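Local atomic coordinates of glutamine synthetase (Helicobacter pylori, PDB entry 5ZLI), a protein that belongs to the glutamine synthetase I beta family, pairing a beta-Grasp domain with a catalytic domain in an assembly of twelve chains. Residues B[457-461]-B[462-466]. Sequence-based numbering, arbitrary orientation.
Sequences LKFNA and EVFPW
Phe459 and Phe464 meet five residues apart along one helix. Their ring planes are inclined at an oblique 42°, with centroids 5.6 Å apart. CD1 of Phe459 lies over one face of the Phe464 ring. The rim of that ring turns back on the earlier residue, and Phe464 CE2 reaches Phe459 CB at 3.4 Å. In Phe464, CG stands anti to the carbonyl carbon (chi1 -64°), which swings the ring back over the preceding turn. Asn460 adds a polar neighbour: its OD1 comes within 3.7 Å of Phe464 CD2, the amide plane inclined to the ring by 52°. Val463 runs alongside Phe459 and sets its CB 4.1 Å from Phe459 CD1. Both also pack against helix 426-434, Phe459 on Arg427 and Leu430, Val463 on Leu426.

The backbone here widens into a pi-type turn near the C-terminal end of helix 448-466, in the catalytic domain. Lys458 O takes two N-H groups, from Glu462 (the i to i+4 bond) and from Val463 (i to i+5). Phe464 N gives a second i to i+5 bond to Phe459 O, 2.9 Å long. Pro465 has no N-H to offer, and the helix kinks there. Its CD lies 3.3 Å from Asn460 O.

Lys458 and Glu462 lie side by side, pointing the same way. Each chain bends at chi2, and Lys458 CD comes to lie beside Glu462 OE2, with CE and CB a little farther off. Their salt bridge is long, with Lys458 NZ 3.7 Å from Glu462 OE2. Lys458 NZ also makes a weak hydrogen bond to Ala324 O. Glu462 and Pro465 pack on Thr477 and Phe473 of a second subunit, placing this helix end at a subunit interface.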
loop_
_atom_site.group_PDB
_atom_site.type_symbol
_atom_site.label_atom_id
_atom_site.label_comp_id
_atom_site.label_asym_id
_atom_site.label_seq_id
_atom_site.Cartn_x
_atom_site.Cartn_y
_atom_site.Cartn_z
ATOM N N LEU B 457 20.888 43.856 17.041
ATOM C CA LEU B 457 20.723 42.775 16.079
ATOM C C LEU B 457 20.796 41.408 16.758
ATOM O O LEU B 457 19.940 40.536 16.548
ATOM C CB LEU B 457 21.813 42.903 15.012
ATOM C CG LEU B 457 21.917 41.804 13.965
ATOM C CD1 LEU B 457 20.956 42.041 12.836
ATOM C CD2 LEU B 457 23.308 41.732 13.462
ATOM N N LYS B 458 21.805 41.214 17.606
ATOM C CA LYS B 458 22.055 39.899 18.171
ATOM C C LYS B 458 21.012 39.553 19.224
ATOM O O LYS B 458 20.581 38.402 19.306
ATOM C CB LYS B 458 23.455 39.884 18.766
ATOM C CG LYS B 458 24.471 40.039 17.694
ATOM C CD LYS B 458 24.522 38.821 16.791
ATOM C CE LYS B 458 25.275 39.072 15.491
ATOM N NZ LYS B 458 25.262 37.789 14.750
ATOM N N PHE B 459 20.535 40.531 19.988
ATOM C CA PHE B 459 19.458 40.241 20.913
ATOM C C PHE B 459 18.180 39.854 20.162
ATOM O O PHE B 459 17.564 38.834 20.492
ATOM C CB PHE B 459 19.253 41.445 21.827
ATOM C CG PHE B 459 20.103 41.418 23.075
ATOM C CD1 PHE B 459 19.731 40.678 24.176
ATOM C CD2 PHE B 459 21.290 42.119 23.134
ATOM C CE1 PHE B 459 20.526 40.659 25.321
ATOM C CE2 PHE B 459 22.072 42.097 24.275
ATOM C CZ PHE B 459 21.699 41.372 25.355
ATOM N N ASN B 460 17.806 40.588 19.090
ATOM C CA ASN B 460 16.573 40.212 18.373
ATOM C C ASN B 460 16.725 38.982 17.485
ATOM O O ASN B 460 15.740 38.260 17.288
ATOM C CB ASN B 460 15.996 41.320 17.475
ATOM C CG ASN B 460 15.280 42.428 18.242
ATOM O OD1 ASN B 460 14.293 42.193 18.953
ATOM N ND2 ASN B 460 15.670 43.652 17.966
ATOM N N ALA B 461 17.896 38.753 16.877
ATOM C CA ALA B 461 18.016 37.601 15.986
ATOM C C ALA B 461 18.199 36.293 16.745
ATOM O O ALA B 461 17.528 35.305 16.441
ATOM C CB ALA B 461 19.186 37.798 15.023
ATOM N N GLU B 462 19.050 36.279 17.775
ATOM C CA GLU B 462 19.516 35.049 18.418
ATOM C C GLU B 462 19.051 34.857 19.854
ATOM O O GLU B 462 18.677 33.750 20.226
ATOM C CB GLU B 462 21.041 34.955 18.370
ATOM C CG GLU B 462 21.613 34.410 17.056
ATOM C CD GLU B 462 22.216 35.464 16.147
ATOM O OE1 GLU B 462 22.686 35.092 15.049
ATOM O OE2 GLU B 462 22.231 36.659 16.520
ATOM N N VAL B 463 19.121 35.876 20.699
ATOM C CA VAL B 463 18.886 35.671 22.120
ATOM C C VAL B 463 17.394 35.572 22.418
ATOM O O VAL B 463 16.904 34.540 22.898
ATOM C CB VAL B 463 19.559 36.778 22.944
ATOM C CG1 VAL B 463 19.288 36.520 24.402
ATOM C CG2 VAL B 463 21.072 36.796 22.692
ATOM N N PHE B 464 16.653 36.644 22.126
ATOM C CA PHE B 464 15.214 36.657 22.377
ATOM C C PHE B 464 14.477 35.475 21.751
ATOM O O PHE B 464 13.477 35.030 22.341
ATOM C CB PHE B 464 14.594 37.981 21.888
ATOM C CG PHE B 464 15.082 39.213 22.610
ATOM C CD1 PHE B 464 15.084 39.273 23.999
ATOM C CD2 PHE B 464 15.488 40.330 21.904
ATOM C CE1 PHE B 464 15.515 40.421 24.668
ATOM C CE2 PHE B 464 15.924 41.465 22.562
ATOM C CZ PHE B 464 15.936 41.510 23.946
ATOM N N PRO B 465 14.831 34.991 20.560
ATOM C CA PRO B 465 14.205 33.747 20.072
ATOM C C PRO B 465 14.643 32.471 20.793
ATOM O O PRO B 465 13.840 31.543 20.931
ATOM C CB PRO B 465 14.576 33.741 18.587
ATOM C CG PRO B 465 14.779 35.176 18.246
ATOM C CD PRO B 465 15.461 35.740 19.462
ATOM N N TRP B 466 15.910 32.337 21.156
ATOM C CA TRP B 466 16.343 31.153 21.897
ATOM C C TRP B 466 15.850 31.158 23.344
ATOM O O TRP B 466 15.647 30.083 23.932
ATOM C CB TRP B 466 17.867 31.047 21.851
ATOM C CG TRP B 466 18.446 29.902 22.616
ATOM C CD1 TRP B 466 18.274 28.558 22.378
ATOM C CD2 TRP B 466 19.291 29.998 23.755
ATOM N NE1 TRP B 466 18.980 27.812 23.296
ATOM C CE2 TRP B 466 19.610 28.680 24.158
ATOM C CE3 TRP B 466 19.818 31.068 24.472
ATOM C CZ2 TRP B 466 20.433 28.418 25.246
ATOM C CZ3 TRP B 466 20.620 30.809 25.546
ATOM C CH2 TRP B 466 20.931 29.493 25.921
#